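PDB 5I2A: diol-dehydratase from Roseburia inulinivorans, which probably dehydrates 1,2-propanediol to propionaldehyde by glycyl radical chemistry that needs no vitamin B12. Local coordinates for residues E30-E35 against N63-I68; A419-G424 against D428-Y433. One frame throughout, in Å; residues are numbered along the deposited sequence.

Both contacts lie within the pyruvate formate lyase-like part of the chain, yet they are separate: their centres are 40 Å apart and their nearest atoms about 28 Å. Contact 1 comes first in sequence and is far out, its centre 26 Å from that of the chain, where two early helices meet. The centre of contact 2, joining helices 413-422 and 427-431, is 21 Å from the centre of the chain. Contact 2 is closer in sequence to the probable active site: Tyr433 leads into strand 434-436, followed by the Gly-Cys-Val-Glu motif, which in glycyl radical enzymes carries the active-site cysteine. Gly817, predicted to carry the radical, which is absent from this structure, belongs to neither.

Contact 1 (E30-E35 against N63-I68); sequences EAARAE and NLPIII
A small apolar contact, Ala32 against Leu64 and Pro65, packs the N-terminal end of helix 32-43 against the chain just as it leaves helix 49-63. The methyl CB of Ala32 points at the other segment and touches two groups there, CD1 of Leu64 at 3.7 Å and the ring carbon CD of Pro65 at 3.8 Å. Leu64 does not start out aimed at the helix, but with CG anti to the backbone N (chi1 -159°) it turns its CD1 methyl there. CD1 of Leu64 also lies 3.8 Å from the backbone N of Arg33, an amide that is hydrogen-bonded to Gln86 OE1, so its polar need is met outside the contact. The long side chain of Arg33 leads off to a salt bridge with Glu90, while its NE binds the carbonyl of Ile278. On the loop side, the carbonyl O of Leu64 accepts a hydrogen bond from Arg223 of helix 200-233. No hydrogen bond joins the two segments, and they bury 115 Å² in all. With the beginning of one helix beside the end of the next, the arrangement is that of an alpha-alpha hairpin, touching here at the ends remote from its connecting turn.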
loop_
_atom_site.group_PDB
_atom_site.type_symbol
_atom_site.label_atom_id
_atom_site.label_comp_id
_atom_site.label_asym_id
_atom_site.label_seq_id
_atom_site.Cartn_x
_atom_site.Cartn_y
_atom_site.Cartn_z
ATOM N N GLU A 30 -21.956 22.152 -6.095
ATOM C CA GLU A 30 -21.451 22.925 -4.959
ATOM C C GLU A 30 -20.009 22.539 -4.579
ATOM O O GLU A 30 -19.584 21.397 -4.767
ATOM C CB GLU A 30 -22.393 22.774 -3.762
ATOM C CG GLU A 30 -23.782 23.327 -4.099
ATOM C CD GLU A 30 -24.808 23.281 -2.978
ATOM O OE1 GLU A 30 -24.518 22.832 -1.842
ATOM O OE2 GLU A 30 -25.944 23.710 -3.264
ATOM N N ALA A 31 -19.274 23.505 -4.038
ATOM C CA ALA A 31 -17.831 23.380 -3.851
ATOM C C ALA A 31 -17.411 23.020 -2.431
ATOM O O ALA A 31 -16.244 22.731 -2.201
ATOM C CB ALA A 31 -17.148 24.676 -4.265
ATOM N N ALA A 32 -18.346 23.045 -1.484
ATOM C CA ALA A 32 -17.980 22.895 -0.079
ATOM C C ALA A 32 -17.236 21.575 0.234
ATOM O O ALA A 32 -16.266 21.592 0.976
ATOM C CB ALA A 32 -19.206 23.013 0.796
ATOM N N ARG A 33 -17.692 20.446 -0.303
ATOM C CA ARG A 33 -17.025 19.171 -0.007
ATOM C C ARG A 33 -15.567 19.193 -0.459
ATOM O O ARG A 33 -14.679 18.752 0.265
ATOM C CB ARG A 33 -17.736 17.980 -0.667
ATOM C CG ARG A 33 -17.208 16.621 -0.173
ATOM C CD ARG A 33 -17.866 15.420 -0.874
ATOM N NE ARG A 33 -17.264 14.166 -0.420
ATOM C CZ ARG A 33 -16.075 13.718 -0.821
ATOM N NH1 ARG A 33 -15.369 14.402 -1.710
ATOM N NH2 ARG A 33 -15.605 12.564 -0.355
ATOM N N ALA A 34 -15.339 19.697 -1.664
ATOM C CA ALA A 34 -14.000 19.713 -2.231
ATOM C C ALA A 34 -13.089 20.577 -1.372
ATOM O O ALA A 34 -11.944 20.223 -1.120
ATOM C CB ALA A 34 -14.031 20.212 -3.662
ATOM N N GLU A 35 -13.611 21.705 -0.899
ATOM C CA GLU A 35 -12.837 22.560 -0.006
ATOM C C GLU A 35 -12.510 21.850 1.307
ATOM O O GLU A 35 -11.393 21.932 1.803
ATOM C CB GLU A 35 -13.587 23.864 0.281
ATOM C CG GLU A 35 -13.635 24.771 -0.933
ATOM C CD GLU A 35 -14.311 26.101 -0.660
ATOM O OE1 GLU A 35 -15.150 26.178 0.251
ATOM O OE2 GLU A 35 -13.981 27.072 -1.361
ATOM N N ASN A 63 -18.459 20.226 9.080
ATOM C CA ASN A 63 -18.530 21.575 8.516
ATOM C C ASN A 63 -19.395 21.779 7.284
ATOM O O ASN A 63 -19.672 22.914 6.915
ATOM C CB ASN A 63 -17.111 22.064 8.194
ATOM C CG ASN A 63 -16.240 22.151 9.442
ATOM O OD1 ASN A 63 -16.423 23.034 10.263
ATOM N ND2 ASN A 63 -15.311 21.217 9.595
ATOM N N LEU A 64 -19.805 20.696 6.635
ATOM C CA LEU A 64 -20.618 20.810 5.437
ATOM C C LEU A 64 -21.925 21.553 5.765
ATOM O O LEU A 64 -22.571 21.244 6.749
ATOM C CB LEU A 64 -20.908 19.427 4.870
ATOM C CG LEU A 64 -21.302 19.302 3.406
ATOM C CD1 LEU A 64 -20.188 19.821 2.483
ATOM C CD2 LEU A 64 -21.659 17.837 3.092
ATOM N N PRO A 65 -22.283 22.563 4.961
ATOM C CA PRO A 65 -23.545 23.264 5.225
ATOM C C PRO A 65 -24.711 22.281 5.240
ATOM O O PRO A 65 -24.772 21.370 4.406
ATOM C CB PRO A 65 -23.656 24.248 4.063
ATOM C CG PRO A 65 -22.203 24.520 3.683
ATOM C CD PRO A 65 -21.545 23.155 3.832
ATOM N N ILE A 66 -25.586 22.435 6.226
ATOM C CA ILE A 66 -26.769 21.608 6.318
ATOM C C ILE A 66 -27.996 22.500 6.190
ATOM O O ILE A 66 -27.913 23.721 6.366
ATOM C CB ILE A 66 -26.830 20.822 7.639
ATOM C CG1 ILE A 66 -26.951 21.785 8.824
ATOM C CG2 ILE A 66 -25.616 19.888 7.774
ATOM C CD1 ILE A 66 -27.317 21.091 10.108
ATOM N N ILE A 67 -29.125 21.882 5.875
ATOM C CA ILE A 67 -30.368 22.609 5.691
ATOM C C ILE A 67 -31.526 21.661 5.966
ATOM O O ILE A 67 -31.426 20.469 5.719
ATOM C CB ILE A 67 -30.464 23.216 4.263
ATOM C CG1 ILE A 67 -31.709 24.088 4.110
ATOM C CG2 ILE A 67 -30.451 22.120 3.188
ATOM C CD1 ILE A 67 -31.712 24.919 2.830
ATOM N N ILE A 68 -32.605 22.189 6.527
ATOM C CA ILE A 68 -33.853 21.449 6.643
ATOM C C ILE A 68 -34.830 22.092 5.685
ATOM O O ILE A 68 -35.130 23.277 5.814
ATOM C CB ILE A 68 -34.396 21.461 8.084
ATOM C CG1 ILE A 68 -33.430 20.704 8.993
ATOM C CG2 ILE A 68 -35.821 20.871 8.150
ATOM C CD1 ILE A 68 -33.923 20.521 10.430
#

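Contact 2 (A419-G424 against D428-Y433); sequences ALVHRG and DEARNY
Leu420 and Val421 of helix 413-422 pack against Ala430 and Tyr433 through apolar contacts. Ala430 is the small partner: its CB meets CG2 of Val421 at 3.8 Å and CB of Leu420 at 3.9 Å. Because Ala430 brings nothing beyond CB, which meets CB of Leu420 directly, the backbones come close, the CA atoms of Leu420 and Ala430 being 5.8 Å apart. Further along, CD1 of Leu420 presses on CB of Tyr433 at 3.5 Å, the two side chains crossing at about a right angle.

No hydrogen bond crosses between the segments; backbone bonds within each shape the helix ends. Gly424, with positive phi (125°), closes helix 413-422 in a Schellman motif, its N bonded to Val421 O at 2.9 Å. In the other segment, Ala430 O accepts the backbone N of Tyr433 at 3.0 Å. A chi1 of 83° brings the ring edge of Tyr433 to Ala430 O, which lies in the ring plane. Its OH hydrogen-bonds OD1 of Asp413, first residue of helix 413-422, so the tyrosine runs back to that helix's start.

OE2 of Glu429 forms a salt bridge with Lys446, while its OE1 bonds the backbone N of Thr426 in the connecting turn; Arg423 pairs with Glu679. Between the segments the contact is purely apolar and mostly buried; the Tyr433-Asp413 bond ties back to the first helix, and the salt bridges lead elsewhere in the chain.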
loop_
_atom_site.group_PDB
_atom_site.type_symbol
_atom_site.label_atom_id
_atom_site.label_comp_id
_atom_site.label_asym_id
_atom_site.label_seq_id
_atom_site.Cartn_x
_atom_site.Cartn_y
_atom_site.Cartn_z
ATOM N N ALA A 419 -27.872 -19.237 -8.318
ATOM C CA ALA A 419 -26.697 -18.607 -8.926
ATOM C C ALA A 419 -25.760 -18.062 -7.841
ATOM O O ALA A 419 -24.543 -18.216 -7.931
ATOM C CB ALA A 419 -27.098 -17.500 -9.898
ATOM N N LEU A 420 -26.329 -17.446 -6.813
ATOM C CA LEU A 420 -25.524 -16.930 -5.709
ATOM C C LEU A 420 -24.807 -18.055 -4.966
ATOM O O LEU A 420 -23.640 -17.923 -4.607
ATOM C CB LEU A 420 -26.388 -16.134 -4.736
ATOM C CG LEU A 420 -26.880 -14.801 -5.299
ATOM C CD1 LEU A 420 -27.929 -14.231 -4.378
ATOM C CD2 LEU A 420 -25.729 -13.816 -5.489
ATOM N N VAL A 421 -25.514 -19.155 -4.742
ATOM C CA VAL A 421 -24.929 -20.299 -4.068
ATOM C C VAL A 421 -23.786 -20.851 -4.901
ATOM O O VAL A 421 -22.722 -21.149 -4.379
ATOM C CB VAL A 421 -25.986 -21.392 -3.796
ATOM C CG1 VAL A 421 -25.308 -22.715 -3.431
ATOM C CG2 VAL A 421 -26.949 -20.929 -2.686
ATOM N N HIS A 422 -23.988 -20.924 -6.210
ATOM C CA HIS A 422 -22.948 -21.423 -7.098
ATOM C C HIS A 422 -21.676 -20.565 -7.036
ATOM O O HIS A 422 -20.573 -21.089 -7.162
ATOM C CB HIS A 422 -23.467 -21.501 -8.538
ATOM C CG HIS A 422 -22.456 -22.002 -9.526
ATOM N ND1 HIS A 422 -21.843 -23.233 -9.414
ATOM C CD2 HIS A 422 -21.960 -21.442 -10.657
ATOM C CE1 HIS A 422 -21.015 -23.407 -10.428
ATOM N NE2 HIS A 422 -21.068 -22.333 -11.199
ATOM N N ARG A 423 -21.832 -19.255 -6.847
ATOM C CA ARG A 423 -20.685 -18.353 -6.742
ATOM C C ARG A 423 -20.148 -18.279 -5.316
ATOM O O ARG A 423 -19.219 -17.534 -5.055
ATOM C CB ARG A 423 -21.035 -16.930 -7.222
ATOM C CG ARG A 423 -21.511 -16.842 -8.683
ATOM C CD ARG A 423 -20.655 -17.687 -9.621
ATOM N NE ARG A 423 -20.877 -17.396 -11.042
ATOM C CZ ARG A 423 -20.268 -18.052 -12.029
ATOM N NH1 ARG A 423 -19.433 -19.049 -11.748
ATOM N NH2 ARG A 423 -20.484 -17.714 -13.294
ATOM N N GLY A 424 -20.750 -19.025 -4.391
ATOM C CA GLY A 424 -20.138 -19.232 -3.092
ATOM C C GLY A 424 -20.937 -18.877 -1.854
ATOM O O GLY A 424 -20.475 -19.118 -0.742
ATOM N N ASP A 428 -28.741 -19.933 3.171
ATOM C CA ASP A 428 -29.382 -18.947 4.043
ATOM C C ASP A 428 -29.052 -17.517 3.579
ATOM O O ASP A 428 -29.873 -16.618 3.681
ATOM C CB ASP A 428 -28.935 -19.093 5.503
ATOM C CG ASP A 428 -29.529 -20.321 6.206
ATOM O OD1 ASP A 428 -30.351 -21.034 5.617
ATOM O OD2 ASP A 428 -29.173 -20.544 7.376
ATOM N N GLU A 429 -27.823 -17.312 3.129
ATOM C CA GLU A 429 -27.396 -15.986 2.693
ATOM C C GLU A 429 -28.105 -15.632 1.394
ATOM O O GLU A 429 -28.657 -14.555 1.258
ATOM C CB GLU A 429 -25.874 -15.937 2.518
ATOM C CG GLU A 429 -25.129 -15.905 3.841
ATOM C CD GLU A 429 -23.632 -16.146 3.687
ATOM O OE1 GLU A 429 -23.200 -16.670 2.638
ATOM O OE2 GLU A 429 -22.893 -15.815 4.626
ATOM N N ALA A 430 -28.098 -16.574 0.461
ATOM C CA ALA A 430 -28.641 -16.359 -0.865
ATOM C C ALA A 430 -30.127 -16.045 -0.775
ATOM O O ALA A 430 -30.632 -15.201 -1.512
ATOM C CB ALA A 430 -28.398 -17.591 -1.751
ATOM N N ARG A 431 -30.814 -16.709 0.152
ATOM C CA ARG A 431 -32.238 -16.482 0.353
ATOM C C ARG A 431 -32.543 -15.074 0.807
ATOM O O ARG A 431 -33.661 -14.593 0.639
ATOM C CB ARG A 431 -32.808 -17.468 1.378
ATOM C CG ARG A 431 -33.439 -18.670 0.731
ATOM C CD ARG A 431 -34.042 -19.624 1.749
ATOM N NE ARG A 431 -34.351 -20.907 1.135
ATOM C CZ ARG A 431 -34.645 -22.005 1.819
ATOM N NH1 ARG A 431 -34.672 -21.972 3.148
ATOM N NH2 ARG A 431 -34.928 -23.132 1.180
ATOM N N ASN A 432 -31.550 -14.421 1.392
ATOM C CA ASN A 432 -31.728 -13.067 1.862
ATOM C C ASN A 432 -31.208 -12.041 0.858
ATOM O O ASN A 432 -30.911 -10.911 1.224
ATOM C CB ASN A 432 -31.031 -12.878 3.207
ATOM C CG ASN A 432 -31.465 -11.610 3.896
ATOM O OD1 ASN A 432 -32.649 -11.319 3.947
ATOM N ND2 ASN A 432 -30.505 -10.818 4.378
ATOM N N TYR A 433 -31.094 -12.418 -0.406
ATOM C CA TYR A 433 -30.489 -11.494 -1.370
ATOM C C TYR A 433 -31.345 -10.254 -1.630
ATOM O O TYR A 433 -32.575 -10.261 -1.464
ATOM C CB TYR A 433 -30.195 -12.204 -2.699
ATOM C CG TYR A 433 -31.369 -12.299 -3.658
ATOM C CD1 TYR A 433 -31.618 -11.292 -4.588
ATOM C CD2 TYR A 433 -32.211 -13.404 -3.656
ATOM C CE1 TYR A 433 -32.678 -11.373 -5.474
ATOM C CE2 TYR A 433 -33.288 -13.493 -4.540
ATOM C CZ TYR A 433 -33.512 -12.465 -5.449
ATOM O OH TYR A 433 -34.567 -12.532 -6.334
#